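Side-chain contacts in Rubredoxin\:oxygen oxidoreductase (PDB 1E5D), which catalyses the four-electron reduction of dioxygen to two molecules of water, using a diiron centre and flavin mononucleotide: residues 53-56 with 57-60; 384-387 with 388-392. All blocks are in the same frame, centred on the assembly; numbering follows the deposited sequence.

Contact 1 (53-56 with 57-60)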
ATOM      1  N   ALA A  53      21.636 -16.680  -1.904  1.00 15.68           N
ATOM      2  CA  ALA A  53      21.983 -17.825  -2.740  1.00 20.07           C
ATOM      3  C   ALA A  53      22.596 -17.426  -4.079  1.00 22.46           C
ATOM      4  O   ALA A  53      23.523 -18.079  -4.554  1.00 24.93           O
ATOM      5  CB  ALA A  53      20.762 -18.699  -2.995  1.00  7.79           C
ATOM      6  N   GLU A  54      22.084 -16.355  -4.671  1.00 23.75           N
ATOM      7  CA  GLU A  54      22.463 -15.947  -6.017  1.00 27.67           C
ATOM      8  C   GLU A  54      23.898 -15.425  -6.062  1.00 26.23           C
ATOM      9  O   GLU A  54      24.413 -15.173  -7.153  1.00 38.21           O
ATOM     10  CB  GLU A  54      21.528 -14.884  -6.601  1.00 24.23           C
ATOM     11  CG  GLU A  54      20.601 -14.210  -5.609  1.00 40.51           C
ATOM     12  CD  GLU A  54      19.427 -15.080  -5.198  1.00 49.14           C
ATOM     13  OE1 GLU A  54      18.440 -15.171  -5.954  1.00 75.31           O
ATOM     14  OE2 GLU A  54      19.492 -15.686  -4.107  1.00 49.68           O
ATOM     15  N   TYR A  55      24.515 -15.273  -4.898  1.00 23.83           N
ATOM     16  CA  TYR A  55      25.879 -14.762  -4.866  1.00 25.07           C
ATOM     17  C   TYR A  55      26.874 -15.798  -4.360  1.00 21.30           C
ATOM     18  O   TYR A  55      28.010 -15.426  -4.063  1.00 25.76           O
ATOM     19  CB  TYR A  55      25.957 -13.503  -3.998  1.00 23.74           C
ATOM     20  CG  TYR A  55      25.305 -12.300  -4.638  1.00 22.88           C
ATOM     21  CD1 TYR A  55      25.718 -11.831  -5.879  1.00 22.84           C
ATOM     22  CD2 TYR A  55      24.272 -11.633  -3.991  1.00 24.61           C
ATOM     23  CE1 TYR A  55      25.111 -10.727  -6.452  1.00 23.40           C
ATOM     24  CE2 TYR A  55      23.661 -10.527  -4.560  1.00 25.19           C
ATOM     25  CZ  TYR A  55      24.087 -10.083  -5.791  1.00 23.48           C
ATOM     26  OH  TYR A  55      23.488  -8.986  -6.360  1.00 34.05           O
ATOM     27  N   LYS A  56      26.469 -17.057  -4.265  1.00 18.89           N
ATOM     28  CA  LYS A  56      27.378 -18.120  -3.837  1.00 23.38           C
ATOM     29  C   LYS A  56      28.666 -18.077  -4.646  1.00 23.75           C
ATOM     30  O   LYS A  56      29.774 -18.197  -4.124  1.00 24.56           O
ATOM     31  CB  LYS A  56      26.698 -19.479  -3.963  1.00 27.19           C
ATOM     32  CG  LYS A  56      26.293 -19.808  -5.391  1.00 42.86           C
ATOM     33  CD  LYS A  56      25.942 -21.276  -5.550  1.00 60.83           C
ATOM     34  CE  LYS A  56      24.455 -21.513  -5.326  1.00 68.30           C
ATOM     35  NZ  LYS A  56      24.177 -21.945  -3.928  1.00 82.68           N
ATOM     36  N   GLY A  57      28.557 -17.862  -5.953  1.00 24.06           N
ATOM     37  CA  GLY A  57      29.745 -17.759  -6.786  1.00 24.08           C
ATOM     38  C   GLY A  57      30.685 -16.652  -6.367  1.00 29.29           C
ATOM     39  O   GLY A  57      31.884 -16.877  -6.191  1.00 28.96           O
ATOM     40  N   GLU A  58      30.175 -15.425  -6.200  1.00 26.43           N
ATOM     41  CA  GLU A  58      31.084 -14.358  -5.791  1.00 25.87           C
ATOM     42  C   GLU A  58      31.706 -14.687  -4.439  1.00 23.09           C
ATOM     43  O   GLU A  58      32.847 -14.330  -4.172  1.00 23.30           O
ATOM     44  CB  GLU A  58      30.375 -13.013  -5.693  1.00 33.56           C
ATOM     45  CG  GLU A  58      29.703 -12.540  -6.964  1.00 45.08           C
ATOM     46  CD  GLU A  58      29.712 -11.024  -7.067  1.00 52.49           C
ATOM     47  OE1 GLU A  58      30.073 -10.369  -6.065  1.00 54.24           O
ATOM     48  OE2 GLU A  58      29.353 -10.515  -8.151  1.00 79.51           O
ATOM     49  N   LEU A  59      30.937 -15.362  -3.588  1.00 18.59           N
ATOM     50  CA  LEU A  59      31.465 -15.706  -2.270  1.00 22.97           C
ATOM     51  C   LEU A  59      32.613 -16.694  -2.414  1.00 25.14           C
ATOM     52  O   LEU A  59      33.689 -16.501  -1.852  1.00 22.32           O
ATOM     53  CB  LEU A  59      30.364 -16.259  -1.367  1.00 13.41           C
ATOM     54  CG  LEU A  59      30.783 -16.843  -0.020  1.00  9.85           C
ATOM     55  CD1 LEU A  59      31.448 -15.790   0.858  1.00 14.79           C
ATOM     56  CD2 LEU A  59      29.588 -17.444   0.702  1.00 13.52           C
ATOM     57  N   LEU A  60      32.386 -17.763  -3.179  1.00 22.74           N
ATOM     58  CA  LEU A  60      33.415 -18.798  -3.283  1.00 23.22           C
ATOM     59  C   LEU A  60      34.669 -18.249  -3.951  1.00 23.22           C
ATOM     60  O   LEU A  60      35.788 -18.599  -3.578  1.00 25.33           O
ATOM     61  CB  LEU A  60      32.886 -20.009  -4.044  1.00 23.13           C
ATOM     62  CG  LEU A  60      31.917 -20.919  -3.285  1.00 23.23           C
ATOM     63  CD1 LEU A  60      31.165 -21.809  -4.263  1.00 17.12           C
ATOM     64  CD2 LEU A  60      32.663 -21.733  -2.242  1.00 21.41           C
TER

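Contact 2 (384-387 with 388-392)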
ATOM      1  N   GLN A 384      -9.180  25.695  13.212  1.00 21.65           N
ATOM      2  CA  GLN A 384      -9.160  24.467  14.011  1.00 27.21           C
ATOM      3  C   GLN A 384      -7.813  23.762  13.920  1.00 29.17           C
ATOM      4  O   GLN A 384      -7.247  23.298  14.915  1.00 37.26           O
ATOM      5  CB  GLN A 384     -10.266  23.538  13.535  1.00 33.98           C
ATOM      6  CG  GLN A 384     -11.646  23.877  14.068  1.00 46.19           C
ATOM      7  CD  GLN A 384     -12.442  22.594  14.271  1.00 65.08           C
ATOM      8  OE1 GLN A 384     -12.852  21.941  13.309  1.00 83.52           O
ATOM      9  NE2 GLN A 384     -12.640  22.239  15.535  1.00 94.50           N
ATOM     10  N   LEU A 385      -7.270  23.671  12.704  1.00 23.81           N
ATOM     11  CA  LEU A 385      -6.028  22.910  12.568  1.00 26.96           C
ATOM     12  C   LEU A 385      -4.871  23.588  13.282  1.00 30.49           C
ATOM     13  O   LEU A 385      -4.131  22.899  13.995  1.00 31.54           O
ATOM     14  CB  LEU A 385      -5.754  22.679  11.075  1.00 27.96           C
ATOM     15  CG  LEU A 385      -6.731  21.668  10.452  1.00 21.55           C
ATOM     16  CD1 LEU A 385      -6.952  21.947   8.980  1.00 11.55           C
ATOM     17  CD2 LEU A 385      -6.216  20.255  10.679  1.00 24.95           C
ATOM     18  N   LYS A 386      -4.719  24.898  13.114  1.00 27.79           N
ATOM     19  CA  LYS A 386      -3.663  25.649  13.796  1.00 29.50           C
ATOM     20  C   LYS A 386      -3.741  25.431  15.304  1.00 28.91           C
ATOM     21  O   LYS A 386      -2.764  25.258  16.030  1.00 32.35           O
ATOM     22  CB  LYS A 386      -3.770  27.131  13.464  1.00 38.65           C
ATOM     23  CG  LYS A 386      -3.205  28.059  14.522  1.00 54.41           C
ATOM     24  CD  LYS A 386      -4.034  29.329  14.652  1.00 66.19           C
ATOM     25  CE  LYS A 386      -3.613  30.158  15.857  1.00 69.15           C
ATOM     26  NZ  LYS A 386      -4.594  30.057  16.974  1.00 81.53           N
ATOM     27  N   THR A 387      -4.982  25.432  15.781  1.00 17.87           N
ATOM     28  CA  THR A 387      -5.254  25.110  17.170  1.00 23.36           C
ATOM     29  C   THR A 387      -4.777  23.696  17.473  1.00 23.18           C
ATOM     30  O   THR A 387      -4.091  23.456  18.468  1.00 33.17           O
ATOM     31  CB  THR A 387      -6.759  25.219  17.483  1.00 30.29           C
ATOM     32  OG1 THR A 387      -7.146  26.599  17.484  1.00 33.36           O
ATOM     33  CG2 THR A 387      -7.078  24.675  18.865  1.00 15.81           C
ATOM     34  N   MET A 388      -5.136  22.757  16.598  1.00 26.16           N
ATOM     35  CA  MET A 388      -4.694  21.373  16.775  1.00 23.37           C
ATOM     36  C   MET A 388      -3.173  21.286  16.841  1.00 19.26           C
ATOM     37  O   MET A 388      -2.617  20.677  17.756  1.00 27.66           O
ATOM     38  CB  MET A 388      -5.230  20.497  15.644  1.00 24.53           C
ATOM     39  CG  MET A 388      -5.165  19.010  15.935  1.00 28.91           C
ATOM     40  SD  MET A 388      -5.320  17.993  14.447  1.00 32.13           S
ATOM     41  CE  MET A 388      -5.503  16.371  15.197  1.00 94.58           C
ATOM     42  N   ALA A 389      -2.510  21.913  15.877  1.00 17.11           N
ATOM     43  CA  ALA A 389      -1.061  22.001  15.818  1.00 18.60           C
ATOM     44  C   ALA A 389      -0.477  22.613  17.086  1.00 26.20           C
ATOM     45  O   ALA A 389       0.585  22.209  17.557  1.00 39.83           O
ATOM     46  CB  ALA A 389      -0.629  22.834  14.618  1.00 10.31           C
ATOM     47  N   GLN A 390      -1.177  23.600  17.640  1.00 32.26           N
ATOM     48  CA  GLN A 390      -0.692  24.249  18.857  1.00 28.98           C
ATOM     49  C   GLN A 390      -0.820  23.340  20.067  1.00 21.11           C
ATOM     50  O   GLN A 390       0.095  23.265  20.893  1.00 24.16           O
ATOM     51  CB  GLN A 390      -1.443  25.561  19.081  1.00 31.89           C
ATOM     52  CG  GLN A 390      -0.671  26.732  18.477  1.00 42.05           C
ATOM     53  CD  GLN A 390      -1.536  27.965  18.345  1.00 49.84           C
ATOM     54  OE1 GLN A 390      -2.622  28.030  18.917  1.00 68.12           O
ATOM     55  NE2 GLN A 390      -1.044  28.936  17.588  1.00 55.14           N
ATOM     56  N   THR A 391      -1.938  22.632  20.185  1.00 13.50           N
ATOM     57  CA  THR A 391      -2.076  21.681  21.283  1.00 16.52           C
ATOM     58  C   THR A 391      -0.968  20.636  21.268  1.00 24.89           C
ATOM     59  O   THR A 391      -0.233  20.438  22.238  1.00 33.72           O
ATOM     60  CB  THR A 391      -3.441  20.979  21.202  1.00 19.58           C
ATOM     61  OG1 THR A 391      -4.460  21.989  21.274  1.00 29.60           O
ATOM     62  CG2 THR A 391      -3.659  20.029  22.368  1.00 18.24           C
ATOM     63  N   ILE A 392      -0.839  19.946  20.135  1.00 28.62           N
ATOM     64  CA  ILE A 392       0.179  18.899  20.037  1.00 26.60           C
ATOM     65  C   ILE A 392       1.570  19.465  20.279  1.00 25.08           C
ATOM     66  O   ILE A 392       2.358  18.929  21.067  1.00 25.58           O
ATOM     67  CB  ILE A 392       0.094  18.190  18.672  1.00 21.76           C
ATOM     68  CG1 ILE A 392      -1.148  17.309  18.525  1.00 18.91           C
ATOM     69  CG2 ILE A 392       1.361  17.398  18.403  1.00 11.84           C
ATOM     70  CD1 ILE A 392      -1.585  17.052  17.101  1.00 20.73           C
TER

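Contact 1 (53-56 with 57-60)
Tyr55 with Leu59, and Lys56 with Leu60, are joined by backbone hydrogen bonds where helix 56-64 begins. Leu59 N donates to Tyr55 O at 3.0 Å, and Leu60 N donates to Lys56 O at 2.8 Å with an N-H...O angle of 164°. Both follow the i to i+4 pattern, and with Tyr55 at the N-cap position they mark where the helix starts; Lys56 N bonds back to Ala53 O, closing the turn that leads in from the 3-10 segment 53-54.

Side-chain contact is lighter. Tyr55 (chi1 -72°) and Glu58 (chi1 -58°) both hold CG anti to the carbonyl carbon, which sends ring and acid chain the same way, side by side. CD1 of the Tyr55 ring stands 4.2 Å from CG of Glu58, whereas Glu58 OE1 is hydrogen-bonded to Gln2. Leu60 lays its CB and CG each 3.6 Å from Lys56 O, resting hydrocarbon beside that carbonyl.

Further packing places the turn in the lactamase-like domain: Tyr55 and Glu58 rest on Ala15 of strand 10-17, while Leu59 and Leu60 meet Leu91 of helix 88-95. The chemistry implies a helix start fixed chiefly by main-chain bonds, with the Glu58 carboxylate held by Gln2, near the start of the chain.

Contact 2 (384-387 with 388-392)
Met388, Thr387 and Lys386 bury the most surface between these two successive turns of helix 379-400. Met388 sets its CB 3.1 Å from Leu385 O, while its N donates to Gln384 O at 2.8 Å. Its CG is anti to the backbone N (chi1 -164°), and the extended chain beyond carries SD to 4.5 Å from Leu385 CD2, a loose apolar approach.

Thr387 contributes mainly its carbonyl. Thr387 O accepts two bonds from one residue, from Thr391 N at 2.9 Å and from Thr391 OG1 at 3.2 Å, the hydroxyl lying 40° out of the carbonyl plane. Thr387 OG1 is hydrogen-bonded to Glu383 O, one turn earlier.

Lys386 slants across Gln390. The bend at chi2 helps bring CE to 3.3 Å from Gln390 NE2, and that at chi4 (-105°) turns NZ toward Gln390 OE1, giving a weak hydrogen bond of 3.4 Å. Gln390 NE2 also makes a weak hydrogen bond to Glu280 OE2. The stretch is amphipathic: Leu385 and Met388 meet strand 371-374, Leu385 also helix 265-279, while Lys386 and Thr387 lie on the more exposed side, where the long amide-ammonium link is probably a minor supplement to the backbone bonds.

Contacts 1 and 2 occupy different domains, the lactamase-like and the flavodoxin-like, on opposite sides of the chain's centre. Their centres are 55 Å apart and their nearest atoms about 42 Å, so neither touches the other. The first lies nearer the iron chemistry: the side chain of Tyr55 is about 12 Å from the mu-oxo-diiron and about 8 Å from that of Asp83, one of its pocket residues. The second lies away from the annotated sites, with the Leu385 side chain about 11 Å from a bound flavin mononucleotide. Contact 1 opens a helix, whereas contact 2 falls within a long one.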